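Local coordinates for alkane monooxygenase (Geobacillus thermodenitrificans, PDB 3B9O), which is a flavin mononucleotide-containing monooxygenase of the luciferase-like family, built on a TIM-barrel fold, at residues A[169-183]-A[210-222]. Sequence-based numbering, arbitrary orientation.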
loop_
_atom_site.group_PDB
_atom_site.type_symbol
_atom_site.label_atom_id
_atom_site.label_comp_id
_atom_site.label_asym_id
_atom_site.label_seq_id
_atom_site.Cartn_x
_atom_site.Cartn_y
_atom_site.Cartn_z
ATOM N N TYR A 169 -10.996 10.708 10.866
ATOM C CA TYR A 169 -11.030 10.208 12.268
ATOM C C TYR A 169 -12.281 10.691 13.023
ATOM O O TYR A 169 -12.940 9.896 13.691
ATOM C CB TYR A 169 -9.805 10.656 13.093
ATOM C CG TYR A 169 -8.437 10.172 12.649
ATOM C CD1 TYR A 169 -7.307 10.958 12.906
ATOM C CD2 TYR A 169 -8.261 8.940 11.975
ATOM C CE1 TYR A 169 -6.030 10.553 12.536
ATOM C CE2 TYR A 169 -6.962 8.507 11.595
ATOM C CZ TYR A 169 -5.864 9.339 11.873
ATOM O OH TYR A 169 -4.600 8.942 11.524
ATOM N N LYS A 170 -12.612 11.993 12.930
ATOM C CA LYS A 170 -13.840 12.498 13.604
ATOM C C LYS A 170 -15.106 11.782 13.126
ATOM O O LYS A 170 -15.895 11.338 13.928
ATOM C CB LYS A 170 -13.994 13.997 13.417
ATOM C CG LYS A 170 -12.936 14.823 14.199
ATOM C CD LYS A 170 -12.894 16.260 13.653
ATOM C CE LYS A 170 -11.789 16.992 14.409
ATOM N NZ LYS A 170 -11.883 18.442 14.232
ATOM N N LEU A 171 -15.275 11.670 11.817
ATOM C CA LEU A 171 -16.387 10.891 11.227
ATOM C C LEU A 171 -16.457 9.428 11.688
ATOM O O LEU A 171 -17.495 8.920 12.137
ATOM C CB LEU A 171 -16.337 10.989 9.676
ATOM C CG LEU A 171 -16.508 12.403 9.087
ATOM C CD1 LEU A 171 -16.207 12.430 7.595
ATOM C CD2 LEU A 171 -17.948 12.975 9.388
ATOM N N TRP A 172 -15.328 8.751 11.595
ATOM C CA TRP A 172 -15.269 7.327 11.859
ATOM C C TRP A 172 -15.357 6.918 13.324
ATOM O O TRP A 172 -15.905 5.875 13.615
ATOM C CB TRP A 172 -13.980 6.753 11.275
ATOM C CG TRP A 172 -13.945 6.714 9.776
ATOM C CD1 TRP A 172 -15.004 6.515 8.941
ATOM C CD2 TRP A 172 -12.774 6.761 8.947
ATOM N NE1 TRP A 172 -14.572 6.490 7.633
ATOM C CE2 TRP A 172 -13.208 6.612 7.605
ATOM C CE3 TRP A 172 -11.395 6.936 9.204
ATOM C CZ2 TRP A 172 -12.320 6.674 6.517
ATOM C CZ3 TRP A 172 -10.508 6.980 8.140
ATOM C CH2 TRP A 172 -10.975 6.841 6.798
ATOM N N GLU A 173 -14.788 7.739 14.212
ATOM C CA GLU A 173 -14.590 7.409 15.621
ATOM C C GLU A 173 -15.534 8.174 16.519
ATOM O O GLU A 173 -15.924 7.677 17.566
ATOM C CB GLU A 173 -13.164 7.754 16.083
ATOM C CG GLU A 173 -12.011 7.002 15.352
ATOM C CD GLU A 173 -11.991 5.520 15.701
ATOM O OE1 GLU A 173 -11.586 4.729 14.837
ATOM O OE2 GLU A 173 -12.374 5.162 16.829
ATOM N N GLY A 174 -15.872 9.386 16.126
ATOM C CA GLY A 174 -16.595 10.281 17.052
ATOM C C GLY A 174 -18.052 10.640 16.734
ATOM O O GLY A 174 -18.824 11.074 17.620
ATOM N N SER A 175 -18.448 10.508 15.482
ATOM C CA SER A 175 -19.763 10.985 15.114
ATOM C C SER A 175 -20.902 10.133 15.689
ATOM O O SER A 175 -21.858 10.668 16.274
ATOM C CB SER A 175 -19.841 11.141 13.614
ATOM O OG SER A 175 -21.124 11.572 13.204
ATOM N N TRP A 176 -20.820 8.820 15.526
ATOM C CA TRP A 176 -21.829 7.903 16.050
ATOM C C TRP A 176 -21.170 7.169 17.195
ATOM O O TRP A 176 -20.070 6.666 17.023
ATOM C CB TRP A 176 -22.231 6.845 15.011
ATOM C CG TRP A 176 -22.951 7.382 13.793
ATOM C CD1 TRP A 176 -22.567 8.463 13.006
ATOM C CD2 TRP A 176 -24.163 6.893 13.225
ATOM N NE1 TRP A 176 -23.484 8.657 12.023
ATOM C CE2 TRP A 176 -24.454 7.691 12.116
ATOM C CE3 TRP A 176 -25.033 5.829 13.541
ATOM C CZ2 TRP A 176 -25.588 7.473 11.308
ATOM C CZ3 TRP A 176 -26.153 5.616 12.739
ATOM C CH2 TRP A 176 -26.426 6.437 11.643
ATOM N N GLU A 177 -21.872 7.068 18.320
ATOM C CA GLU A 177 -21.417 6.342 19.489
ATOM C C GLU A 177 -21.516 4.824 19.249
ATOM O O GLU A 177 -22.285 4.374 18.390
ATOM C CB GLU A 177 -22.255 6.761 20.704
ATOM C CG GLU A 177 -22.159 8.274 21.014
ATOM C CD GLU A 177 -22.858 8.675 22.317
ATOM O OE1 GLU A 177 -23.418 9.808 22.357
ATOM O OE2 GLU A 177 -22.866 7.849 23.265
ATOM N N ASP A 178 -20.724 4.049 19.991
ATOM C CA ASP A 178 -20.677 2.586 19.830
ATOM C C ASP A 178 -21.974 1.846 19.584
ATOM O O ASP A 178 -22.079 1.049 18.630
ATOM C CB ASP A 178 -19.908 1.918 20.960
ATOM C CG ASP A 178 -18.420 2.091 20.806
ATOM O OD1 ASP A 178 -17.695 1.548 21.669
ATOM O OD2 ASP A 178 -17.973 2.760 19.827
ATOM N N ASN A 179 -22.943 2.116 20.445
ATOM C CA ASN A 179 -24.208 1.417 20.438
ATOM C C ASN A 179 -25.324 2.348 19.965
ATOM O O ASN A 179 -26.439 2.272 20.471
ATOM C CB ASN A 179 -24.508 0.954 21.875
ATOM C CG ASN A 179 -23.423 0.012 22.432
ATOM O OD1 ASN A 179 -22.806 0.291 23.478
ATOM N ND2 ASN A 179 -23.214 -1.125 21.759
ATOM N N ALA A 180 -25.020 3.239 19.020
ATOM C CA ALA A 180 -26.010 4.182 18.519
ATOM C C ALA A 180 -27.182 3.416 17.894
ATOM O O ALA A 180 -28.365 3.780 18.084
ATOM C CB ALA A 180 -25.377 5.158 17.488
ATOM N N VAL A 181 -26.850 2.361 17.157
ATOM C CA VAL A 181 -27.864 1.577 16.469
ATOM C C VAL A 181 -28.406 0.529 17.430
ATOM O O VAL A 181 -27.651 -0.286 17.941
ATOM C CB VAL A 181 -27.327 0.942 15.160
ATOM C CG1 VAL A 181 -28.424 0.134 14.443
ATOM C CG2 VAL A 181 -26.755 2.036 14.198
ATOM N N ILE A 182 -29.700 0.577 17.706
ATOM C CA ILE A 182 -30.292 -0.348 18.677
ATOM C C ILE A 182 -31.356 -1.281 18.065
ATOM O O ILE A 182 -31.641 -2.356 18.608
ATOM C CB ILE A 182 -30.825 0.416 19.923
ATOM C CG1 ILE A 182 -31.888 1.459 19.527
ATOM C CG2 ILE A 182 -29.628 1.077 20.670
ATOM C CD1 ILE A 182 -32.584 2.191 20.695
ATOM N N ARG A 183 -31.933 -0.869 16.927
ATOM C CA ARG A 183 -32.914 -1.703 16.187
ATOM C C ARG A 183 -34.045 -2.122 17.133
ATOM O O ARG A 183 -34.402 -3.293 17.228
ATOM C CB ARG A 183 -32.228 -2.902 15.460
ATOM C CG ARG A 183 -31.054 -2.465 14.582
ATOM C CD ARG A 183 -30.244 -3.602 13.919
ATOM N NE ARG A 183 -28.942 -3.097 13.444
ATOM C CZ ARG A 183 -27.777 -3.218 14.108
ATOM N NH1 ARG A 183 -27.743 -3.849 15.288
ATOM N NH2 ARG A 183 -26.632 -2.691 13.608
ATOM N N GLY A 210 -20.616 17.587 9.760
ATOM C CA GLY A 210 -20.978 16.204 10.139
ATOM C C GLY A 210 -22.488 16.212 10.176
ATOM O O GLY A 210 -23.111 17.194 9.689
ATOM N N PRO A 211 -23.118 15.146 10.707
ATOM C CA PRO A 211 -22.550 13.892 11.213
ATOM C C PRO A 211 -22.081 13.010 10.035
ATOM O O PRO A 211 -22.305 13.346 8.847
ATOM C CB PRO A 211 -23.733 13.241 11.925
ATOM C CG PRO A 211 -24.928 13.773 11.189
ATOM C CD PRO A 211 -24.589 15.161 10.787
ATOM N N HIS A 212 -21.439 11.901 10.367
ATOM C CA HIS A 212 -21.088 10.908 9.363
ATOM C C HIS A 212 -22.393 10.247 8.863
ATOM O O HIS A 212 -23.417 10.194 9.571
ATOM C CB HIS A 212 -20.155 9.887 10.022
ATOM C CG HIS A 212 -19.548 8.896 9.081
ATOM N ND1 HIS A 212 -19.176 9.222 7.790
ATOM C CD2 HIS A 212 -19.180 7.604 9.272
ATOM C CE1 HIS A 212 -18.612 8.164 7.219
ATOM N NE2 HIS A 212 -18.609 7.170 8.092
ATOM N N LEU A 213 -22.359 9.771 7.627
ATOM C CA LEU A 213 -23.526 9.125 7.016
ATOM C C LEU A 213 -23.677 7.645 7.426
ATOM O O LEU A 213 -24.737 7.077 7.268
ATOM C CB LEU A 213 -23.421 9.244 5.479
ATOM C CG LEU A 213 -23.654 10.670 4.882
ATOM C CD1 LEU A 213 -23.309 10.753 3.384
ATOM C CD2 LEU A 213 -25.084 11.243 5.156
ATOM N N CYS A 214 -22.608 7.040 7.953
ATOM C CA CYS A 214 -22.565 5.600 8.212
ATOM C C CYS A 214 -22.542 5.245 9.704
ATOM O O CYS A 214 -22.018 5.981 10.561
ATOM C CB CYS A 214 -21.329 4.967 7.514
ATOM S SG CYS A 214 -21.027 5.562 5.864
ATOM N N GLU A 215 -23.110 4.096 10.015
ATOM C CA GLU A 215 -23.117 3.597 11.381
ATOM C C GLU A 215 -21.763 2.967 11.672
ATOM O O GLU A 215 -21.045 2.624 10.710
ATOM C CB GLU A 215 -24.242 2.605 11.597
ATOM C CG GLU A 215 -24.026 1.195 10.924
ATOM C CD GLU A 215 -25.241 0.310 11.158
ATOM O OE1 GLU A 215 -25.240 -0.357 12.218
ATOM O OE2 GLU A 215 -26.190 0.298 10.305
ATOM N N PRO A 216 -21.396 2.843 12.982
ATOM C CA PRO A 216 -20.116 2.180 13.350
ATOM C C PRO A 216 -19.910 0.790 12.688
ATOM O O PRO A 216 -20.813 -0.075 12.692
ATOM C CB PRO A 216 -20.166 2.089 14.884
ATOM C CG PRO A 216 -21.055 3.240 15.300
ATOM C CD PRO A 216 -22.109 3.371 14.168
ATOM N N SER A 217 -18.719 0.626 12.105
ATOM C CA SER A 217 -18.367 -0.602 11.383
ATOM C C SER A 217 -17.334 -1.321 12.267
ATOM O O SER A 217 -16.899 -0.702 13.290
ATOM C CB SER A 217 -17.833 -0.223 10.018
ATOM O OG SER A 217 -16.623 0.537 10.178
ATOM N N PRO A 218 -16.945 -2.593 11.936
ATOM C CA PRO A 218 -16.078 -3.382 12.844
ATOM C C PRO A 218 -14.777 -2.707 13.299
ATOM O O PRO A 218 -14.483 -2.709 14.473
ATOM C CB PRO A 218 -15.814 -4.675 12.024
ATOM C CG PRO A 218 -17.089 -4.822 11.264
ATOM C CD PRO A 218 -17.303 -3.416 10.748
ATOM N N GLN A 219 -14.030 -2.116 12.375
ATOM C CA GLN A 219 -12.788 -1.415 12.689
ATOM C C GLN A 219 -12.957 0.070 12.974
ATOM O O GLN A 219 -12.025 0.698 13.511
ATOM C CB GLN A 219 -11.832 -1.552 11.517
ATOM C CG GLN A 219 -11.354 -2.967 11.293
ATOM C CD GLN A 219 -10.283 -3.075 10.222
ATOM O OE1 GLN A 219 -10.505 -2.735 9.062
ATOM N NE2 GLN A 219 -9.160 -3.602 10.588
ATOM N N ARG A 220 -14.094 0.617 12.527
ATOM C CA ARG A 220 -14.389 2.051 12.419
ATOM C C ARG A 220 -13.432 2.773 11.474
ATOM O O ARG A 220 -13.837 3.112 10.371
ATOM C CB ARG A 220 -14.505 2.767 13.792
ATOM C CG ARG A 220 -15.773 2.412 14.656
ATOM C CD ARG A 220 -15.628 3.312 15.904
ATOM N NE ARG A 220 -16.770 3.364 16.807
ATOM C CZ ARG A 220 -17.738 4.273 16.738
ATOM N NH1 ARG A 220 -17.734 5.184 15.777
ATOM N NH2 ARG A 220 -18.719 4.269 17.645
ATOM N N THR A 221 -12.195 3.051 11.911
ATOM C CA THR A 221 -11.142 3.575 11.035
ATOM C C THR A 221 -10.448 2.370 10.346
ATOM O O THR A 221 -10.069 1.401 11.026
ATOM C CB THR A 221 -10.128 4.438 11.828
ATOM O OG1 THR A 221 -10.816 5.545 12.433
ATOM C CG2 THR A 221 -8.966 4.906 10.960
ATOM N N PRO A 222 -10.276 2.420 9.007
ATOM C CA PRO A 222 -9.497 1.341 8.321
ATOM C C PRO A 222 -8.066 1.289 8.901
ATOM O O PRO A 222 -7.576 2.301 9.436
ATOM C CB PRO A 222 -9.435 1.813 6.861
ATOM C CG PRO A 222 -10.564 2.771 6.700
ATOM C CD PRO A 222 -10.718 3.456 8.066
HETATM O O HOH W 1 -18.848 7.387 14.086
HETATM O O HOH W 2 -10.713 2.372 15.511
HETATM O O HOH W 3 -27.968 -1.618 10.869
#
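Arg220, extended from CG to NE, bonds Trp172 in the last turn of helix 154-174 and Trp176 in the chain that follows. Arg220 NH1 and Arg220 NH2 together hold Trp176 O end-on, NH2 at 2.8 Å, while NH1 also bonds Trp172 O at 2.9 Å. Arg220 NH2 donates to the anti lone pair of Asp178 OD2 (2.8 Å), a hydrogen bond within a salt bridge. With carbonyls and carboxylate round its rim and Pro216 CB over the centre of one face, the guanidinium is fixed in rotation. Further polar links are Thr221 OG1 to Glu173 OE1 (2.7 Å), Trp176 NE1 to His212 O, and the nearly straight bond from His212 N to Ser175 OG (167°), an oxygen also bonded to His197 O. At the outer end, Arg183 NH2 makes a weak bond, part of a salt bridge, to Glu215 OE1 (3.1 Å); water 3 accepts from Arg183 NE and donates to Glu215 OE2. Among the rings, Trp172 and His212 form an offset edge-to-face pair (planes at 80°), with CH-pi contacts from Pro222 CD to Trp172 and Leu171 CB to His212. Glu215 CA packs over Trp176. The contact joins helix 154-174 to the loop entering barrel strand 223-227, beside helix 112-125, where Trp172 NE1 bonds Ala116 O and His212 NE2 bonds Ser120 OG.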